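Local atomic coordinates of DNA mismatch repair protein MutS (Thermus aquaticus, PDB entry 1EWQ), a protein that takes part in the repair of mismatched DNA, probably by recognising the mismatch, and has a weak ATPase activity. Residues Y244-L252 and W291-R299. Numbering follows the deposited sequence.
Sequences YDPGAFMRL and WLRHPLLDR. With EDO (1,2-ethanediol), chain G.
Phe249 and His294 form an offset edge-to-face pair, the imidazole edge turned toward the phenyl face with the planes at 63°. CB of His294 also sits over that face as a CH-pi contact, 4.2 Å from the centroid of the Phe249 ring. Phe249 CG lies anti to its carbonyl carbon (chi1 -54°), which swings the ring across the turn after helix 282-293, where CD2 of Leu296 meets its edge. The Tyr244 ring meets the imidazole obliquely, the centroids 6.0 Å apart, completing an aromatic cluster, and its hydroxyl is hydrogen-bonded to Glu169 of helix 163-173. An alanine in place of Phe249 would probably leave the His294 edge without its aromatic partner and open a gap beside Leu296.

One direct backbone hydrogen bond joins the segments, Met250 N to Pro295 O, 2.8 Å long and almost straight at 177°. A water adds a second bridge: it donates to Ala248 O and to Asp298 OD2, and accepts from Leu297 N at 2.7 Å. Within 244-252, Gly247 N reaches OD1 of Asp245 from above the carboxylate plane, an Asx turn that opens the short 3-10 segment 246-248. This loop follows edge strand 242-243 of a mixed sheet and packs on the exit of helix 282-293 in the MutS domain III region, about 37 Å from the nearest atom of the bound DNA.

Apolar contacts continue along Pro295. CB of Met250, a selenomethionine, lies 3.7 Å from Pro295 CB; with CG anti to the backbone N and chi2 extended, SE comes against CG of that ring. Leu252 CD1 meets Pro295 CD tip to tip at 3.6 Å. Leu297 packs CD1 on the 248-250 backbone, 3.4 Å from Ala248 O, and CD2 against Met250 CB.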
loop_
_atom_site.group_PDB
_atom_site.type_symbol
_atom_site.label_atom_id
_atom_site.label_comp_id
_atom_site.label_asym_id
_atom_site.label_seq_id
_atom_site.Cartn_x
_atom_site.Cartn_y
_atom_site.Cartn_z
ATOM N N TYR C 244 -7.778 -8.062 -35.437
ATOM C CA TYR C 244 -6.387 -7.899 -35.852
ATOM C C TYR C 244 -5.537 -9.165 -35.790
ATOM O O TYR C 244 -6.008 -10.234 -35.393
ATOM C CB TYR C 244 -5.730 -6.777 -35.031
ATOM C CG TYR C 244 -5.536 -7.088 -33.561
ATOM C CD1 TYR C 244 -4.320 -7.579 -33.093
ATOM C CD2 TYR C 244 -6.574 -6.901 -32.637
ATOM C CE1 TYR C 244 -4.131 -7.879 -31.747
ATOM C CE2 TYR C 244 -6.398 -7.202 -31.282
ATOM C CZ TYR C 244 -5.171 -7.688 -30.854
ATOM O OH TYR C 244 -4.963 -7.976 -29.535
ATOM N N ASP C 245 -4.281 -9.028 -36.203
ATOM C CA ASP C 245 -3.343 -10.137 -36.203
ATOM C C ASP C 245 -2.048 -9.747 -35.502
ATOM O O ASP C 245 -1.267 -8.958 -36.024
ATOM C CB ASP C 245 -3.040 -10.563 -37.637
ATOM C CG ASP C 245 -2.056 -11.714 -37.708
ATOM O OD1 ASP C 245 -1.671 -12.267 -36.646
ATOM O OD2 ASP C 245 -1.670 -12.068 -38.840
ATOM N N PRO C 246 -1.803 -10.305 -34.304
ATOM C CA PRO C 246 -0.581 -9.991 -33.555
ATOM C C PRO C 246 0.663 -10.441 -34.310
ATOM O O PRO C 246 1.750 -9.895 -34.122
ATOM C CB PRO C 246 -0.784 -10.734 -32.236
ATOM C CG PRO C 246 -1.646 -11.904 -32.638
ATOM C CD PRO C 246 -2.644 -11.259 -33.564
ATOM N N GLY C 247 0.486 -11.420 -35.188
ATOM C CA GLY C 247 1.604 -11.917 -35.970
ATOM C C GLY C 247 2.098 -10.885 -36.968
ATOM O O GLY C 247 3.175 -11.031 -37.538
ATOM N N ALA C 248 1.312 -9.836 -37.183
ATOM C CA ALA C 248 1.685 -8.794 -38.127
ATOM C C ALA C 248 2.541 -7.704 -37.483
ATOM O O ALA C 248 2.930 -6.747 -38.139
ATOM C CB ALA C 248 0.427 -8.180 -38.748
ATOM N N PHE C 249 2.824 -7.853 -36.194
ATOM C CA PHE C 249 3.636 -6.879 -35.480
ATOM C C PHE C 249 4.776 -7.570 -34.746
ATOM O O PHE C 249 4.869 -8.794 -34.726
ATOM C CB PHE C 249 2.782 -6.114 -34.459
ATOM C CG PHE C 249 1.567 -5.467 -35.048
ATOM C CD1 PHE C 249 0.337 -6.126 -35.038
ATOM C CD2 PHE C 249 1.649 -4.202 -35.622
ATOM C CE1 PHE C 249 -0.796 -5.531 -35.594
ATOM C CE2 PHE C 249 0.528 -3.601 -36.178
ATOM C CZ PHE C 249 -0.701 -4.267 -36.165
HETATM N N MSE C 250 5.651 -6.781 -34.144
HETATM C CA MSE C 250 6.751 -7.359 -33.390
HETATM C C MSE C 250 6.202 -8.026 -32.135
HETATM O O MSE C 250 5.388 -7.447 -31.412
HETATM C CB MSE C 250 7.753 -6.289 -32.969
HETATM C CG MSE C 250 8.897 -6.854 -32.141
HETATM SE SE MSE C 250 9.883 -5.498 -31.192
HETATM C CE MSE C 250 11.026 -4.911 -32.590
ATOM N N ARG C 251 6.657 -9.243 -31.880
ATOM C CA ARG C 251 6.239 -9.984 -30.700
ATOM C C ARG C 251 6.986 -9.450 -29.468
ATOM O O ARG C 251 8.214 -9.307 -29.491
ATOM C CB ARG C 251 6.569 -11.468 -30.872
ATOM C CG ARG C 251 5.903 -12.153 -32.060
ATOM C CD ARG C 251 4.444 -12.411 -31.760
ATOM N NE ARG C 251 3.803 -13.245 -32.770
ATOM C CZ ARG C 251 2.626 -13.848 -32.603
ATOM N NH1 ARG C 251 1.952 -13.715 -31.463
ATOM N NH2 ARG C 251 2.128 -14.588 -33.582
ATOM N N LEU C 252 6.239 -9.169 -28.401
ATOM C CA LEU C 252 6.810 -8.691 -27.140
ATOM C C LEU C 252 6.222 -9.479 -25.961
ATOM O O LEU C 252 5.309 -9.013 -25.280
ATOM C CB LEU C 252 6.532 -7.200 -26.943
ATOM C CG LEU C 252 7.234 -6.221 -27.890
ATOM C CD1 LEU C 252 6.724 -4.811 -27.612
ATOM C CD2 LEU C 252 8.736 -6.295 -27.705
ATOM N N TRP C 291 1.613 2.195 -29.983
ATOM C CA TRP C 291 2.725 1.941 -30.894
ATOM C C TRP C 291 3.779 1.096 -30.189
ATOM O O TRP C 291 4.337 0.179 -30.778
ATOM C CB TRP C 291 3.343 3.261 -31.381
ATOM C CG TRP C 291 2.485 4.008 -32.390
ATOM C CD1 TRP C 291 1.223 3.678 -32.803
ATOM C CD2 TRP C 291 2.842 5.199 -33.102
ATOM N NE1 TRP C 291 0.773 4.590 -33.730
ATOM C CE2 TRP C 291 1.746 5.535 -33.930
ATOM C CE3 TRP C 291 3.985 6.016 -33.122
ATOM C CZ2 TRP C 291 1.757 6.655 -34.770
ATOM C CZ3 TRP C 291 3.998 7.131 -33.962
ATOM C CH2 TRP C 291 2.887 7.438 -34.773
ATOM N N LEU C 292 4.054 1.410 -28.929
ATOM C CA LEU C 292 5.023 0.630 -28.167
ATOM C C LEU C 292 4.492 -0.790 -27.917
ATOM O O LEU C 292 5.257 -1.748 -27.918
ATOM C CB LEU C 292 5.331 1.314 -26.830
ATOM C CG LEU C 292 6.338 2.471 -26.852
ATOM C CD1 LEU C 292 6.325 3.181 -25.502
ATOM C CD2 LEU C 292 7.736 1.944 -27.157
ATOM N N ARG C 293 3.184 -0.919 -27.706
ATOM C CA ARG C 293 2.582 -2.234 -27.455
ATOM C C ARG C 293 2.811 -3.168 -28.657
ATOM O O ARG C 293 3.087 -4.355 -28.493
ATOM C CB ARG C 293 1.063 -2.100 -27.208
ATOM C CG ARG C 293 0.502 -3.071 -26.182
ATOM C CD ARG C 293 -1.001 -3.315 -26.340
ATOM N NE ARG C 293 -1.801 -2.095 -26.441
ATOM C CZ ARG C 293 -1.804 -1.124 -25.540
ATOM N NH1 ARG C 293 -1.035 -1.227 -24.464
ATOM N NH2 ARG C 293 -2.592 -0.069 -25.702
ATOM N N HIS C 294 2.687 -2.617 -29.862
ATOM C CA HIS C 294 2.862 -3.389 -31.094
ATOM C C HIS C 294 3.774 -2.694 -32.102
ATOM O O HIS C 294 3.293 -1.996 -32.997
ATOM C CB HIS C 294 1.502 -3.631 -31.756
ATOM C CG HIS C 294 0.571 -4.468 -30.937
ATOM N ND1 HIS C 294 0.554 -5.844 -31.001
ATOM C CD2 HIS C 294 -0.349 -4.123 -30.012
ATOM C CE1 HIS C 294 -0.338 -6.312 -30.148
ATOM N NE2 HIS C 294 -0.899 -5.286 -29.535
ATOM N N PRO C 295 5.101 -2.860 -31.960
ATOM C CA PRO C 295 6.035 -2.229 -32.905
ATOM C C PRO C 295 5.765 -2.814 -34.290
ATOM O O PRO C 295 5.378 -3.978 -34.409
ATOM C CB PRO C 295 7.417 -2.638 -32.373
ATOM C CG PRO C 295 7.164 -2.862 -30.883
ATOM C CD PRO C 295 5.816 -3.546 -30.868
ATOM N N LEU C 296 5.986 -2.017 -35.330
ATOM C CA LEU C 296 5.749 -2.444 -36.712
ATOM C C LEU C 296 6.865 -3.319 -37.307
ATOM O O LEU C 296 7.990 -3.339 -36.820
ATOM C CB LEU C 296 5.564 -1.207 -37.609
ATOM C CG LEU C 296 4.620 -0.095 -37.135
ATOM C CD1 LEU C 296 4.602 1.021 -38.178
ATOM C CD2 LEU C 296 3.212 -0.639 -36.912
ATOM N N LEU C 297 6.527 -4.041 -38.370
ATOM C CA LEU C 297 7.477 -4.903 -39.070
ATOM C C LEU C 297 7.714 -4.347 -40.478
ATOM O O LEU C 297 8.559 -4.848 -41.216
ATOM C CB LEU C 297 6.911 -6.319 -39.209
ATOM C CG LEU C 297 6.514 -7.098 -37.957
ATOM C CD1 LEU C 297 5.888 -8.445 -38.363
ATOM C CD2 LEU C 297 7.743 -7.312 -37.096
ATOM N N ASP C 298 6.966 -3.311 -40.839
ATOM C CA ASP C 298 7.048 -2.731 -42.175
ATOM C C ASP C 298 7.887 -1.469 -42.292
ATOM O O ASP C 298 7.580 -0.438 -41.696
ATOM C CB ASP C 298 5.634 -2.473 -42.680
ATOM C CG ASP C 298 4.727 -3.677 -42.480
ATOM O OD1 ASP C 298 4.999 -4.739 -43.096
ATOM O OD2 ASP C 298 3.754 -3.566 -41.694
ATOM N N ARG C 299 8.942 -1.572 -43.090
ATOM C CA ARG C 299 9.876 -0.480 -43.324
ATOM C C ARG C 299 9.199 0.811 -43.786
ATOM O O ARG C 299 9.438 1.880 -43.229
ATOM C CB ARG C 299 10.895 -0.922 -44.371
ATOM C CG ARG C 299 12.143 -0.065 -44.491
ATOM C CD ARG C 299 13.000 -0.655 -45.599
ATOM N NE ARG C 299 14.384 -0.207 -45.572
ATOM C CZ ARG C 299 14.775 1.025 -45.857
ATOM N NH1 ARG C 299 13.874 1.941 -46.195
ATOM N NH2 ARG C 299 16.069 1.338 -45.812
HETATM C C1 EDO G . 3.812 -11.170 -28.388
HETATM O O1 EDO G . 3.946 -12.610 -28.309
HETATM C C2 EDO G . 2.703 -10.700 -27.487
HETATM O O2 EDO G . 3.159 -9.596 -26.728
HETATM O O HOH W 1 3.914 -4.138 -38.964
#